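PDB 2EA3: chymotrypsin from Cellulomonas bogoriensis, which probably cleaves peptide bonds inside proteins as a serine endopeptidase of the chymotrypsin-like S1 family, this chain being its protease domain. Local coordinates for residues His104-Thr116 against Thr121-Glu133. Numbering follows the deposited sequence.
Sequences HCGTITALNSSVT and TVRGLIRTTVCAE. With SO4 (sulfate ion), chain D.
The Arg127 side chain crosses that of Thr109 obliquely and is met mainly by two hydroxyls. Its CB touches Ala110 CB and Ser113 OG; CG and CD run beside Thr109 OG1. NE donates to a water 2.7 Å away that also bonds Thr109 OG1. With CG anti to the backbone N (chi1 -171°) and the chain extended to NE, the guanidinium presents its edge to that hydroxyl. In the backbone, Arg127 O accepts from Thr109 N (2.8 Å) and, weakly, from Ala110 N, forming a classic beta bulge. Near the bends at Leu111-Asn112 and Gly124, Asn112 and Ser113 both face Leu125, a G1 beta bulge, and Val115 CG2 meets Leu125 CD1 at 3.7 Å. At the far end Thr116 OG1 and Thr121 OG1 share a hydrogen bond of 3.3 Å; a valine in place of Thr121 would probably leave Thr116 OG1 without this mate. Cys131 SG sits over one face of the His104 ring, 3.9 Å from its centroid. Strand 102-110 pairs with strands 93-98 and 125-128 in one six-stranded barrel of the chymotrypsin fold, where Arg127 also touches Phe165 of strand 161-168, whereas 113-117 and 120-123 bend away as a two-stranded hairpin.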
loop_
_atom_site.group_PDB
_atom_site.type_symbol
_atom_site.label_atom_id
_atom_site.label_comp_id
_atom_site.label_asym_id
_atom_site.label_seq_id
_atom_site.Cartn_x
_atom_site.Cartn_y
_atom_site.Cartn_z
ATOM N N HIS A 104 -11.337 -5.436 2.455
ATOM C CA HIS A 104 -11.477 -6.266 3.657
ATOM C C HIS A 104 -10.995 -5.487 4.850
ATOM O O HIS A 104 -10.049 -4.701 4.743
ATOM C CB HIS A 104 -10.650 -7.536 3.523
ATOM C CG HIS A 104 -11.203 -8.471 2.506
ATOM N ND1 HIS A 104 -12.132 -9.435 2.826
ATOM C CD2 HIS A 104 -11.056 -8.516 1.161
ATOM C CE1 HIS A 104 -12.480 -10.087 1.729
ATOM N NE2 HIS A 104 -11.854 -9.540 0.702
ATOM N N CYS A 105 -11.665 -5.699 5.984
ATOM C CA CYS A 105 -11.392 -4.868 7.148
ATOM C C CYS A 105 -11.011 -5.726 8.349
ATOM O O CYS A 105 -11.161 -6.972 8.337
ATOM C CB CYS A 105 -12.596 -3.975 7.468
ATOM S SG CYS A 105 -13.168 -3.014 6.028
ATOM N N GLY A 106 -10.497 -5.057 9.370
ATOM C CA GLY A 106 -10.032 -5.736 10.575
ATOM C C GLY A 106 -9.691 -4.651 11.560
ATOM O O GLY A 106 -10.263 -3.551 11.506
ATOM N N THR A 107 -8.739 -4.946 12.436
ATOM C CA THR A 107 -8.333 -4.005 13.480
ATOM C C THR A 107 -6.820 -4.044 13.627
ATOM O O THR A 107 -6.178 -5.080 13.337
ATOM C CB THR A 107 -8.981 -4.340 14.832
ATOM O OG1 THR A 107 -8.501 -5.609 15.274
ATOM C CG2 THR A 107 -10.517 -4.420 14.706
ATOM N N ILE A 108 -6.254 -2.926 14.071
ATOM C CA ILE A 108 -4.826 -2.854 14.306
ATOM C C ILE A 108 -4.568 -3.531 15.653
ATOM O O ILE A 108 -5.187 -3.155 16.648
ATOM C CB ILE A 108 -4.317 -1.407 14.374
ATOM C CG1 ILE A 108 -4.453 -0.682 13.016
ATOM C CG2 ILE A 108 -2.867 -1.372 14.919
ATOM C CD1 ILE A 108 -4.172 0.831 13.107
ATOM N N THR A 109 -3.670 -4.511 15.681
ATOM C CA THR A 109 -3.403 -5.215 16.946
ATOM C C THR A 109 -2.047 -4.939 17.562
ATOM O O THR A 109 -1.832 -5.240 18.729
ATOM C CB THR A 109 -3.590 -6.741 16.823
ATOM O OG1 THR A 109 -2.674 -7.262 15.865
ATOM C CG2 THR A 109 -5.017 -7.084 16.439
ATOM N N ALA A 110 -1.129 -4.392 16.777
ATOM C CA ALA A 110 0.191 -3.994 17.262
ATOM C C ALA A 110 0.819 -3.010 16.311
ATOM O O ALA A 110 0.481 -2.972 15.126
ATOM C CB ALA A 110 1.120 -5.208 17.428
ATOM N N LEU A 111 1.730 -2.203 16.850
ATOM C CA LEU A 111 2.590 -1.340 16.060
ATOM C C LEU A 111 4.040 -1.776 16.259
ATOM O O LEU A 111 4.363 -2.498 17.218
ATOM C CB LEU A 111 2.393 0.127 16.460
ATOM C CG LEU A 111 0.964 0.682 16.443
ATOM C CD1 LEU A 111 0.955 2.069 17.118
ATOM C CD2 LEU A 111 0.367 0.733 15.035
ATOM N N ASN A 112 4.905 -1.355 15.347
ATOM C CA ASN A 112 6.332 -1.724 15.383
ATOM C C ASN A 112 6.582 -3.234 15.540
ATOM O O ASN A 112 7.424 -3.650 16.339
ATOM C CB ASN A 112 7.073 -0.927 16.470
ATOM C CG ASN A 112 8.544 -0.670 16.116
ATOM O OD1 ASN A 112 8.942 -0.719 14.954
ATOM N ND2 ASN A 112 9.356 -0.384 17.131
ATOM N N SER A 113 5.840 -4.043 14.781
ATOM C CA SER A 113 6.036 -5.490 14.723
ATOM C C SER A 113 7.136 -5.828 13.727
ATOM O O SER A 113 7.397 -5.068 12.795
ATOM C CB SER A 113 4.755 -6.181 14.244
ATOM O OG SER A 113 3.793 -6.205 15.264
ATOM N N SER A 114 7.749 -6.988 13.916
ATOM C CA SER A 114 8.743 -7.510 12.981
ATOM C C SER A 114 8.214 -8.801 12.369
ATOM O O SER A 114 7.470 -9.562 13.018
ATOM C CB SER A 114 10.071 -7.780 13.697
ATOM O OG SER A 114 10.740 -6.568 14.023
ATOM N N VAL A 115 8.555 -9.033 11.107
ATOM C CA VAL A 115 8.296 -10.317 10.479
ATOM C C VAL A 115 9.550 -10.733 9.735
ATOM O O VAL A 115 10.343 -9.886 9.346
ATOM C CB VAL A 115 7.103 -10.286 9.478
ATOM C CG1 VAL A 115 5.851 -9.832 10.159
ATOM C CG2 VAL A 115 7.382 -9.393 8.298
ATOM N N THR A 116 9.705 -12.035 9.515
ATOM C CA THR A 116 10.815 -12.535 8.746
ATOM C C THR A 116 10.267 -13.211 7.500
ATOM O O THR A 116 9.647 -14.272 7.585
ATOM C CB THR A 116 11.737 -13.487 9.561
ATOM O OG1 THR A 116 12.233 -12.790 10.716
ATOM C CG2 THR A 116 12.924 -13.957 8.689
ATOM N N THR A 121 14.247 -9.858 7.344
ATOM C CA THR A 121 13.386 -9.300 8.372
ATOM C C THR A 121 12.977 -7.892 7.998
ATOM O O THR A 121 13.787 -7.100 7.496
ATOM C CB THR A 121 14.111 -9.309 9.717
ATOM O OG1 THR A 121 14.569 -10.653 9.981
ATOM C CG2 THR A 121 13.195 -8.832 10.857
ATOM N N VAL A 122 11.697 -7.612 8.217
ATOM C CA VAL A 122 11.169 -6.265 8.067
ATOM C C VAL A 122 10.655 -5.847 9.435
ATOM O O VAL A 122 9.970 -6.622 10.109
ATOM C CB VAL A 122 10.037 -6.195 7.001
ATOM C CG1 VAL A 122 9.467 -4.781 6.905
ATOM C CG2 VAL A 122 10.574 -6.608 5.630
ATOM N N ARG A 123 10.995 -4.627 9.846
ATOM C CA ARG A 123 10.613 -4.133 11.168
ATOM C C ARG A 123 9.712 -2.916 11.033
ATOM O O ARG A 123 9.520 -2.386 9.938
ATOM C CB ARG A 123 11.862 -3.767 11.986
ATOM C CG ARG A 123 12.814 -4.928 12.187
ATOM C CD ARG A 123 14.153 -4.477 12.801
ATOM N NE ARG A 123 15.052 -5.628 12.876
ATOM C CZ ARG A 123 15.936 -5.948 11.930
ATOM N NH1 ARG A 123 16.068 -5.185 10.844
ATOM N NH2 ARG A 123 16.701 -7.026 12.077
ATOM N N GLY A 124 9.139 -2.492 12.148
ATOM C CA GLY A 124 8.378 -1.251 12.174
ATOM C C GLY A 124 6.992 -1.346 11.585
ATOM O O GLY A 124 6.415 -0.311 11.215
ATOM N N LEU A 125 6.452 -2.569 11.520
ATOM C CA LEU A 125 5.192 -2.837 10.814
ATOM C C LEU A 125 3.953 -2.745 11.688
ATOM O O LEU A 125 3.996 -3.038 12.893
ATOM C CB LEU A 125 5.232 -4.231 10.181
ATOM C CG LEU A 125 6.322 -4.419 9.118
ATOM C CD1 LEU A 125 6.312 -5.837 8.616
ATOM C CD2 LEU A 125 6.118 -3.434 7.958
ATOM N N ILE A 126 2.849 -2.349 11.063
ATOM C CA ILE A 126 1.533 -2.368 11.694
ATOM C C ILE A 126 0.968 -3.787 11.566
ATOM O O ILE A 126 0.810 -4.301 10.460
ATOM C CB ILE A 126 0.554 -1.391 11.001
ATOM C CG1 ILE A 126 1.100 0.039 11.039
ATOM C CG2 ILE A 126 -0.826 -1.471 11.657
ATOM C CD1 ILE A 126 0.385 0.979 10.093
ATOM N N ARG A 127 0.683 -4.429 12.692
ATOM C CA ARG A 127 0.071 -5.759 12.673
ATOM C C ARG A 127 -1.451 -5.634 12.721
ATOM O O ARG A 127 -1.983 -4.856 13.516
ATOM C CB ARG A 127 0.575 -6.585 13.864
ATOM C CG ARG A 127 0.175 -8.049 13.805
ATOM C CD ARG A 127 0.663 -8.819 15.033
ATOM N NE ARG A 127 -0.205 -9.981 15.228
ATOM C CZ ARG A 127 0.153 -11.254 15.064
ATOM N NH1 ARG A 127 1.399 -11.580 14.732
ATOM N NH2 ARG A 127 -0.745 -12.216 15.258
ATOM N N THR A 128 -2.147 -6.398 11.876
ATOM C CA THR A 128 -3.629 -6.366 11.851
ATOM C C THR A 128 -4.263 -7.736 11.686
ATOM O O THR A 128 -3.585 -8.698 11.321
ATOM C CB THR A 128 -4.183 -5.527 10.679
ATOM O OG1 THR A 128 -4.090 -6.289 9.456
ATOM C CG2 THR A 128 -3.428 -4.168 10.547
ATOM N N THR A 129 -5.585 -7.786 11.869
ATOM C CA THR A 129 -6.376 -9.006 11.634
ATOM C C THR A 129 -7.003 -8.962 10.240
ATOM O O THR A 129 -7.909 -9.746 9.931
ATOM C CB THR A 129 -7.529 -9.115 12.650
ATOM O OG1 THR A 129 -8.332 -7.942 12.556
ATOM C CG2 THR A 129 -6.999 -9.231 14.065
ATOM N N VAL A 130 -6.569 -8.009 9.405
ATOM C CA VAL A 130 -7.103 -7.921 8.046
ATOM C C VAL A 130 -6.480 -9.077 7.251
ATOM O O VAL A 130 -5.332 -9.388 7.458
ATOM C CB VAL A 130 -6.706 -6.582 7.377
ATOM C CG1 VAL A 130 -7.231 -6.503 5.941
ATOM C CG2 VAL A 130 -7.180 -5.371 8.205
ATOM N N CYS A 131 -7.230 -9.700 6.340
ATOM C CA CYS A 131 -6.665 -10.766 5.512
ATOM C C CYS A 131 -6.058 -10.129 4.267
ATOM O O CYS A 131 -6.424 -9.021 3.905
ATOM C CB CYS A 131 -7.766 -11.747 5.096
ATOM S SG CYS A 131 -9.101 -11.026 4.064
ATOM N N ALA A 132 -5.147 -10.830 3.612
ATOM C CA ALA A 132 -4.640 -10.367 2.326
ATOM C C ALA A 132 -4.126 -11.571 1.579
ATOM O O ALA A 132 -3.851 -12.615 2.181
ATOM C CB ALA A 132 -3.521 -9.357 2.513
ATOM N N GLU A 133 -4.028 -11.428 0.267
ATOM C CA GLU A 133 -3.472 -12.491 -0.549
ATOM C C GLU A 133 -2.411 -11.859 -1.428
ATOM O O GLU A 133 -2.307 -10.647 -1.464
ATOM C CB GLU A 133 -4.592 -13.221 -1.318
ATOM C CG GLU A 133 -5.418 -14.093 -0.336
ATOM C CD GLU A 133 -6.628 -14.764 -0.943
ATOM O OE1 GLU A 133 -6.606 -15.023 -2.157
ATOM O OE2 GLU A 133 -7.609 -15.036 -0.201
HETATM S S SO4 D . 20.108 -6.954 9.958
HETATM O O1 SO4 D . 19.466 -5.642 9.930
HETATM O O2 SO4 D . 19.248 -7.905 10.662
HETATM O O3 SO4 D . 20.326 -7.427 8.590
HETATM O O4 SO4 D . 21.392 -6.839 10.648
HETATM O O HOH W 1 -10.083 -9.136 6.736
HETATM O O HOH W 2 -10.519 -7.798 14.144
HETATM O O HOH W 3 -2.931 -9.788 14.949
HETATM O O HOH W 4 10.069 -3.863 14.744
HETATM O O HOH W 5 4.227 0.420 13.273
HETATM O O HOH W 6 13.624 -7.178 14.662
#